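Local coordinates for protein acidocalcisomal pyrophosphatase (Trypanosoma cruzi, PDB 5CUV) that probably hydrolyses inorganic pyrophosphate to phosphate with the help of magnesium, as expected for a soluble pyrophosphatase of the acidocalcisome, at residues A[297-302]-A[333-338]; A[314-319]-A[342-347]. All coordinates share one frame; numbering follows the deposited sequence.

Contact 1: A[297-302]-A[333-338]; sequences AIEIGM and CISHND. With MLT (D-malate), chain C.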
ATOM      1  N   ALA A 297      -1.184 -25.346  -6.003  1.00 16.07           N
ATOM      2  CA  ALA A 297      -1.480 -23.935  -5.996  1.00 15.41           C
ATOM      3  C   ALA A 297      -0.267 -23.086  -6.139  1.00 14.97           C
ATOM      4  O   ALA A 297       0.797 -23.441  -5.624  1.00 15.70           O
ATOM      5  CB  ALA A 297      -2.221 -23.580  -4.711  1.00 15.40           C
ATOM      6  N   ILE A 298      -0.443 -21.962  -6.828  1.00 15.06           N
ATOM      7  CA  ILE A 298       0.603 -20.965  -7.067  1.00 16.52           C
ATOM      8  C   ILE A 298       0.175 -19.631  -6.399  1.00 17.80           C
ATOM      9  O   ILE A 298      -0.870 -19.075  -6.754  1.00 18.71           O
ATOM     10  CB  ILE A 298       0.750 -20.758  -8.563  1.00 16.95           C
ATOM     11  CG1 ILE A 298       1.193 -22.046  -9.217  1.00 18.13           C
ATOM     12  CG2 ILE A 298       1.742 -19.730  -8.867  1.00 17.67           C
ATOM     13  CD1 ILE A 298       0.992 -22.010 -10.724  1.00 19.03           C
ATOM     14  N   GLU A 299       0.943 -19.119  -5.428  1.00 18.32           N
ATOM     15  CA  GLU A 299       0.562 -17.847  -4.746  1.00 18.52           C
ATOM     16  C   GLU A 299       1.438 -16.746  -5.353  1.00 17.32           C
ATOM     17  O   GLU A 299       2.647 -16.813  -5.227  1.00 19.60           O
ATOM     18  CB  GLU A 299       0.776 -17.944  -3.206  1.00 19.05           C
ATOM     19  CG  GLU A 299       0.351 -16.724  -2.326  1.00 23.99           C
ATOM     20  CD  GLU A 299       1.240 -15.402  -2.438  1.00 29.20           C
ATOM     21  OE1 GLU A 299       0.634 -14.299  -2.401  1.00 33.62           O
ATOM     22  OE2 GLU A 299       2.502 -15.414  -2.533  1.00 28.67           O
ATOM     23  N   ILE A 300       0.818 -15.721  -5.944  1.00 15.32           N
ATOM     24  CA  ILE A 300       1.517 -14.649  -6.619  1.00 13.30           C
ATOM     25  C   ILE A 300       1.895 -13.333  -5.908  1.00 14.29           C
ATOM     26  O   ILE A 300       2.259 -12.374  -6.559  1.00 12.55           O
ATOM     27  CB  ILE A 300       0.801 -14.331  -7.956  1.00 13.04           C
ATOM     28  CG1 ILE A 300      -0.436 -13.488  -7.741  1.00 12.79           C
ATOM     29  CG2 ILE A 300       0.394 -15.665  -8.659  1.00 12.48           C
ATOM     30  CD1 ILE A 300      -1.328 -13.417  -8.993  1.00 10.22           C
ATOM     31  N   GLY A 301       1.890 -13.294  -4.570  1.00 16.37           N
ATOM     32  CA  GLY A 301       2.311 -12.066  -3.896  1.00 19.05           C
ATOM     33  C   GLY A 301       3.821 -11.938  -4.007  1.00 20.32           C
ATOM     34  O   GLY A 301       4.517 -12.863  -4.453  1.00 20.65           O
HETATM   35  N   MSE A 302       4.329 -10.854  -3.532  1.00 23.08           N
HETATM   36  CA  MSE A 302       5.683 -10.447  -3.447  1.00 25.38           C
HETATM   37  C   MSE A 302       6.582 -11.032  -2.498  1.00 24.79           C
HETATM   38  O   MSE A 302       7.600 -11.033  -2.661  1.00 25.55           O
HETATM   39  CB  MSE A 302       5.787  -8.967  -3.282  1.00 28.39           C
HETATM   40  CG  MSE A 302       5.393  -8.280  -2.022  1.00 35.22           C
HETATM   41 SE   MSE A 302       5.541  -6.498  -1.664  1.00 50.49          SE
HETATM   42  CE  MSE A 302       4.691  -5.665  -3.000  1.00 43.51           C
ATOM     43  N   CYS A 333      -3.617 -18.027  -6.702  1.00 16.42           N
ATOM     44  CA  CYS A 333      -4.080 -17.334  -5.535  1.00 18.22           C
ATOM     45  C   CYS A 333      -3.043 -16.300  -5.085  1.00 20.31           C
ATOM     46  O   CYS A 333      -1.925 -16.261  -5.631  1.00 20.42           O
ATOM     47  CB  CYS A 333      -4.288 -18.339  -4.408  1.00 17.43           C
ATOM     48  SG  CYS A 333      -2.746 -19.121  -3.836  1.00 20.89           S
ATOM     49  N   ILE A 334      -3.417 -15.473  -4.096  1.00 19.41           N
ATOM     50  CA  ILE A 334      -2.514 -14.484  -3.566  1.00 18.94           C
ATOM     51  C   ILE A 334      -2.703 -14.380  -2.066  1.00 20.06           C
ATOM     52  O   ILE A 334      -3.812 -14.430  -1.556  1.00 20.58           O
ATOM     53  CB  ILE A 334      -2.714 -13.048  -4.214  1.00 20.05           C
ATOM     54  CG1 ILE A 334      -1.619 -12.104  -3.659  1.00 18.07           C
ATOM     55  CG2 ILE A 334      -4.171 -12.476  -3.966  1.00 17.77           C
ATOM     56  CD1 ILE A 334      -1.695 -10.748  -4.144  1.00 18.37           C
ATOM     57  N   SER A 335      -1.602 -14.259  -1.343  1.00 19.18           N
ATOM     58  CA  SER A 335      -1.666 -14.114   0.079  1.00 19.45           C
ATOM     59  C   SER A 335      -2.470 -12.852   0.531  1.00 19.84           C
ATOM     60  O   SER A 335      -2.242 -11.768   0.031  1.00 19.55           O
ATOM     61  CB  SER A 335      -0.247 -14.026   0.557  1.00 19.80           C
ATOM     62  OG  SER A 335      -0.176 -13.360   1.784  1.00 21.56           O
ATOM     63  N   HIS A 336      -3.406 -13.016   1.468  1.00 20.28           N
ATOM     64  CA  HIS A 336      -4.189 -11.921   2.038  1.00 20.97           C
ATOM     65  C   HIS A 336      -3.288 -10.839   2.667  1.00 22.98           C
ATOM     66  O   HIS A 336      -3.692  -9.667   2.857  1.00 22.30           O
ATOM     67  CB  HIS A 336      -5.144 -12.452   3.119  1.00 21.13           C
ATOM     68  CG  HIS A 336      -6.474 -12.885   2.584  1.00 19.81           C
ATOM     69  ND1 HIS A 336      -7.372 -11.989   2.033  1.00 18.90           N
ATOM     70  CD2 HIS A 336      -6.986 -14.124   2.366  1.00 19.49           C
ATOM     71  CE1 HIS A 336      -8.370 -12.659   1.479  1.00 20.81           C
ATOM     72  NE2 HIS A 336      -8.157 -13.957   1.664  1.00 21.23           N
ATOM     73  N   ASN A 337      -2.053 -11.216   2.975  1.00 24.81           N
ATOM     74  CA  ASN A 337      -1.162 -10.225   3.522  1.00 26.82           C
ATOM     75  C   ASN A 337      -0.337  -9.417   2.502  1.00 26.01           C
ATOM     76  O   ASN A 337       0.439  -8.548   2.866  1.00 24.95           O
ATOM     77  CB  ASN A 337      -0.252 -10.839   4.560  1.00 29.68           C
ATOM     78  CG  ASN A 337      -0.057  -9.891   5.728  1.00 34.63           C
ATOM     79  OD1 ASN A 337      -1.042  -9.612   6.483  1.00 37.63           O
ATOM     80  ND2 ASN A 337       1.177  -9.346   5.880  1.00 32.84           N
ATOM     81  N   ASP A 338      -0.514  -9.691   1.223  1.00 26.36           N
ATOM     82  CA  ASP A 338       0.225  -8.947   0.218  1.00 27.45           C
ATOM     83  C   ASP A 338      -0.417  -7.545   0.100  1.00 28.16           C
ATOM     84  O   ASP A 338      -1.640  -7.394   0.252  1.00 28.31           O
ATOM     85  CB  ASP A 338       0.169  -9.653  -1.123  1.00 26.57           C
ATOM     86  CG  ASP A 338       1.162  -9.091  -2.115  1.00 28.81           C
ATOM     87  OD1 ASP A 338       2.329  -9.523  -2.050  1.00 29.19           O
ATOM     88  OD2 ASP A 338       0.795  -8.212  -2.955  1.00 30.66           O
TER
HETATM   89  C1  MLT C 501     -12.785 -13.594   3.540  1.00 57.97           C
HETATM   90  O1  MLT C 501     -12.702 -13.429   4.760  1.00 56.68           O
HETATM   91  O2  MLT C 501     -13.507 -14.479   3.101  1.00 59.21           O
HETATM   92  C2  MLT C 501     -11.995 -12.708   2.582  1.00 58.14           C
HETATM   93  O3  MLT C 501     -11.214 -11.709   3.255  1.00 57.91           O
HETATM   94  C3  MLT C 501     -12.921 -12.095   1.506  1.00 57.92           C
HETATM   95  C4  MLT C 501     -12.146 -11.150   0.576  1.00 58.74           C
HETATM   96  O4  MLT C 501     -10.968 -10.935   0.745  1.00 58.95           O
HETATM   97  O5  MLT C 501     -12.778 -10.538  -0.438  1.00 58.83           O
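E299 reaches from the end of its strand across to the backbone of the neighbouring strand 326-335, where its OE1 takes the backbone N-H of S335 nearly head-on, in a bond modelled too short for its length to be trusted. CG lies anti to the backbone N (chi1 -177°) and the chain then bends at chi2 (-71°), which carries the carboxylate over I334 and past the S335 CB. The same OE1 also takes a weak bond from G301 N at 2.7 Å, so one oxygen ties the loop after its own strand to the end of the other; OE2 takes a weak bond from N269 ND2. Behind the carboxylate, E299 CB packs on C333 SG at 3.8 Å; these two residues form a parallel bridge pair with side chains on the same sheet face. The ladder is completed by C333 N to I298 O at 2.9 Å and by I300 N to C333 O at 2.8 Å. I300 CG1 rests beside I334 CB at 4.2 Å.

Beyond the strands, the type I turn from S335 to D338 swings D338 back. With CG anti to its backbone N (chi1 -167°), D338 OD1 receives the backbone N of M302, a selenomethionine, at 2.8 Å, on the syn side but tilted from the carboxylate plane. S335 OG accepts N337 N in an ST turn. The H336 ring presents CE1 to malate O4 at 3.2 Å, while its NE2 bonds to N222 O.

Strands 296-299 and 326-335 are the parallel pair of the mixed sheet, and D296 of the magnesium site immediately precedes 297-302. V313 of strand 310-323 packs on E299 and C333, I361 and F365 of helix 357-367 on I298, and M302 of a second subunit meets M302 and D338.

Contact 2: A[314-319]-A[342-347]; sequences KVLGIL and RFLKDI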
ATOM      1  N   LYS A 314      -6.210 -15.825  -1.131  1.00 16.77           N
ATOM      2  CA  LYS A 314      -7.442 -15.460  -1.793  1.00 17.82           C
ATOM      3  C   LYS A 314      -7.309 -16.118  -3.166  1.00 16.86           C
ATOM      4  O   LYS A 314      -6.340 -15.926  -3.828  1.00 18.59           O
ATOM      5  CB  LYS A 314      -7.522 -13.936  -1.885  1.00 17.50           C
ATOM      6  CG  LYS A 314      -8.807 -13.451  -2.577  1.00 20.50           C
ATOM      7  CD  LYS A 314      -8.694 -12.058  -3.224  1.00 20.75           C
ATOM      8  CE  LYS A 314      -8.924 -10.958  -2.228  1.00 24.41           C
ATOM      9  NZ  LYS A 314      -9.014  -9.648  -2.958  1.00 26.31           N
ATOM     10  N   VAL A 315      -8.270 -16.925  -3.567  1.00 17.35           N
ATOM     11  CA  VAL A 315      -8.269 -17.661  -4.844  1.00 15.36           C
ATOM     12  C   VAL A 315      -8.727 -16.723  -5.965  1.00 16.10           C
ATOM     13  O   VAL A 315      -9.787 -16.126  -5.872  1.00 16.21           O
ATOM     14  CB  VAL A 315      -9.274 -18.875  -4.778  1.00 13.98           C
ATOM     15  CG1 VAL A 315      -9.400 -19.470  -6.114  1.00 15.73           C
ATOM     16  CG2 VAL A 315      -8.803 -19.954  -3.791  1.00 10.38           C
ATOM     17  N   LEU A 316      -7.924 -16.594  -7.014  1.00 15.84           N
ATOM     18  CA  LEU A 316      -8.251 -15.713  -8.119  1.00 15.01           C
ATOM     19  C   LEU A 316      -8.667 -16.430  -9.374  1.00 16.67           C
ATOM     20  O   LEU A 316      -9.401 -15.870 -10.165  1.00 17.73           O
ATOM     21  CB  LEU A 316      -7.072 -14.829  -8.457  1.00 13.42           C
ATOM     22  CG  LEU A 316      -6.670 -13.983  -7.248  1.00 14.93           C
ATOM     23  CD1 LEU A 316      -5.191 -13.528  -7.433  1.00 11.70           C
ATOM     24  CD2 LEU A 316      -7.720 -12.782  -7.029  1.00 10.47           C
ATOM     25  N   GLY A 317      -8.187 -17.648  -9.596  1.00 17.04           N
ATOM     26  CA  GLY A 317      -8.579 -18.338 -10.809  1.00 17.12           C
ATOM     27  C   GLY A 317      -7.891 -19.691 -10.880  1.00 19.19           C
ATOM     28  O   GLY A 317      -7.351 -20.203  -9.884  1.00 18.11           O
ATOM     29  N   ILE A 318      -7.849 -20.280 -12.065  1.00 18.23           N
ATOM     30  CA  ILE A 318      -7.203 -21.557 -12.109  1.00 18.43           C
ATOM     31  C   ILE A 318      -6.829 -21.766 -13.538  1.00 20.08           C
ATOM     32  O   ILE A 318      -7.473 -21.180 -14.439  1.00 20.92           O
ATOM     33  CB  ILE A 318      -8.177 -22.629 -11.575  1.00 17.56           C
ATOM     34  CG1 ILE A 318      -7.429 -23.920 -11.230  1.00 18.38           C
ATOM     35  CG2 ILE A 318      -9.337 -22.803 -12.549  1.00 14.88           C
ATOM     36  CD1 ILE A 318      -8.329 -24.938 -10.411  1.00 16.52           C
ATOM     37  N   LEU A 319      -5.766 -22.557 -13.725  1.00 18.73           N
ATOM     38  CA  LEU A 319      -5.219 -22.907 -15.016  1.00 19.10           C
ATOM     39  C   LEU A 319      -5.178 -24.473 -15.110  1.00 21.67           C
ATOM     40  O   LEU A 319      -4.645 -25.138 -14.204  1.00 23.05           O
ATOM     41  CB  LEU A 319      -3.812 -22.311 -15.124  1.00 18.55           C
ATOM     42  CG  LEU A 319      -3.082 -22.579 -16.446  1.00 21.77           C
ATOM     43  CD1 LEU A 319      -3.587 -21.597 -17.551  1.00 21.80           C
ATOM     44  CD2 LEU A 319      -1.598 -22.423 -16.241  1.00 20.14           C
ATOM     45  N   ARG A 342      -6.088  -6.673  -1.743  1.00 33.78           N
ATOM     46  CA  ARG A 342      -7.372  -5.993  -1.705  1.00 36.22           C
ATOM     47  C   ARG A 342      -7.852  -5.343  -3.002  1.00 36.45           C
ATOM     48  O   ARG A 342      -9.022  -4.995  -3.118  1.00 38.18           O
ATOM     49  CB  ARG A 342      -7.378  -4.997  -0.540  1.00 40.03           C
ATOM     50  CG  ARG A 342      -7.318  -3.520  -0.905  1.00 46.12           C
ATOM     51  CD  ARG A 342      -8.724  -2.981  -1.041  1.00 49.37           C
ATOM     52  NE  ARG A 342      -8.785  -1.527  -0.957  1.00 52.55           N
ATOM     53  CZ  ARG A 342      -8.433  -0.829   0.119  1.00 53.32           C
ATOM     54  NH1 ARG A 342      -7.986  -1.447   1.211  1.00 53.24           N
ATOM     55  NH2 ARG A 342      -8.553   0.489   0.103  1.00 54.22           N
ATOM     56  N   PHE A 343      -6.968  -5.193  -3.981  1.00 35.90           N
ATOM     57  CA  PHE A 343      -7.321  -4.647  -5.283  1.00 34.78           C
ATOM     58  C   PHE A 343      -7.441  -5.763  -6.314  1.00 33.68           C
ATOM     59  O   PHE A 343      -7.964  -5.550  -7.382  1.00 33.53           O
ATOM     60  CB  PHE A 343      -6.284  -3.653  -5.735  1.00 37.46           C
ATOM     61  CG  PHE A 343      -6.047  -2.569  -4.748  1.00 40.66           C
ATOM     62  CD1 PHE A 343      -6.977  -1.556  -4.582  1.00 41.29           C
ATOM     63  CD2 PHE A 343      -4.896  -2.579  -3.942  1.00 41.73           C
ATOM     64  CE1 PHE A 343      -6.773  -0.554  -3.621  1.00 43.65           C
ATOM     65  CE2 PHE A 343      -4.681  -1.585  -2.975  1.00 42.80           C
ATOM     66  CZ  PHE A 343      -5.621  -0.569  -2.814  1.00 43.27           C
ATOM     67  N   LEU A 344      -6.958  -6.960  -6.005  1.00 32.61           N
ATOM     68  CA  LEU A 344      -7.117  -8.070  -6.931  1.00 31.57           C
ATOM     69  C   LEU A 344      -8.455  -8.770  -6.669  1.00 31.96           C
ATOM     70  O   LEU A 344      -8.534  -9.668  -5.828  1.00 32.02           O
ATOM     71  CB  LEU A 344      -5.999  -9.054  -6.732  1.00 31.07           C
ATOM     72  CG  LEU A 344      -4.660  -8.575  -7.245  1.00 32.43           C
ATOM     73  CD1 LEU A 344      -3.586  -9.603  -6.940  1.00 31.75           C
ATOM     74  CD2 LEU A 344      -4.768  -8.364  -8.739  1.00 33.25           C
ATOM     75  N   LYS A 345      -9.511  -8.393  -7.390  1.00 32.47           N
ATOM     76  CA  LYS A 345     -10.811  -9.016  -7.145  1.00 31.99           C
ATOM     77  C   LYS A 345     -11.036 -10.325  -7.907  1.00 31.72           C
ATOM     78  O   LYS A 345     -11.637 -11.251  -7.364  1.00 33.05           O
ATOM     79  CB  LYS A 345     -11.951  -8.034  -7.441  1.00 34.11           C
ATOM     80  CG  LYS A 345     -11.817  -6.604  -6.871  1.00 36.43           C
ATOM     81  CD  LYS A 345     -12.105  -6.547  -5.400  1.00 40.38           C
ATOM     82  CE  LYS A 345     -11.685  -5.211  -4.752  1.00 43.75           C
ATOM     83  NZ  LYS A 345     -12.482  -3.986  -5.159  1.00 45.90           N
ATOM     84  N   ASP A 346     -10.596 -10.435  -9.154  1.00 29.70           N
ATOM     85  CA  ASP A 346     -10.777 -11.710  -9.863  1.00 28.30           C
ATOM     86  C   ASP A 346      -9.549 -11.852 -10.718  1.00 27.12           C
ATOM     87  O   ASP A 346      -8.680 -10.984 -10.643  1.00 26.12           O
ATOM     88  CB  ASP A 346     -12.017 -11.712 -10.780  1.00 30.51           C
ATOM     89  CG  ASP A 346     -12.643 -13.107 -10.943  1.00 32.08           C
ATOM     90  OD1 ASP A 346     -11.912 -14.105 -10.948  1.00 31.91           O
ATOM     91  OD2 ASP A 346     -13.885 -13.211 -11.060  1.00 34.73           O
ATOM     92  N   ILE A 347      -9.523 -12.905 -11.554  1.00 25.26           N
ATOM     93  CA  ILE A 347      -8.397 -13.218 -12.413  1.00 24.31           C
ATOM     94  C   ILE A 347      -8.106 -12.145 -13.478  1.00 26.20           C
ATOM     95  O   ILE A 347      -6.975 -12.051 -13.940  1.00 25.42           O
ATOM     96  CB  ILE A 347      -8.566 -14.617 -13.073  1.00 22.79           C
ATOM     97  CG1 ILE A 347      -7.224 -15.143 -13.605  1.00 21.43           C
ATOM     98  CG2 ILE A 347      -9.456 -14.534 -14.285  1.00 21.74           C
ATOM     99  CD1 ILE A 347      -6.196 -15.416 -12.573  1.00 20.41           C
TER
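L316 packs against two points of the 342-347 loop: its CD2 meets L344 CB at 4.1 Å, and its CB meets the I347 CD1 at 4.2 Å. Its CG is directed away from the carbonyl carbon, beside the backbone N (chi1 -59°), which carries CD2 close to the L344 carbonyl. I347 CD1 also lies 4.2 Å from G317 CA, where the strand has no side chain. L316 and G317 both face I332, a classic beta bulge. D346 OD1 is held by two amides, K388 N and I347 N, the latter at 2.7 Å from the anti side, slightly out of the carboxylate plane. At the malate end, K314 bends at chi3 and delivers NZ to L344 O at 2.9 Å, the donor standing 47° out of the carbonyl plane. C341 O is a second and stronger partner of NZ, so two loop carbonyls hold the ammonium near the bound malate.

The solvent side is K345, exposed, with its CB pointing away from the strand. R342 and F343 touch little of the strand; R342 CG sits over the centre of one F343 ring face.

The loop thus bridges strand 310-323 and helix 350-353, whose V350 covers L316 and L344. I334 of strand 326-335 packs against both leucines, helix 388-412 covers V315 and I318, and R342 and F343 meet other subunits, the F343 ring stacking on F343 of a third.

In the fold
Both contacts are largely buried and share one mixed sheet: 333-338 lies on strand 326-335, and 314-319 on its antiparallel neighbour. Their centres are about 9 Å apart, and they meet through a probable hydrogen bond from K314 N to I334 O and through packing of I334 on L344. Contact 1 is strand against strand, continued by a loop and turn, held by backbone bonds and buried carboxylates gripping amides; contact 2 lays a loop on a strand, with aliphatic packing, a lysine bound to carbonyls and a margin where K345 is exposed. H336 and K314 bring the two together at the malate pocket. Each also borders another copy of the protein, contact 1 through M302 and contact 2 through F343.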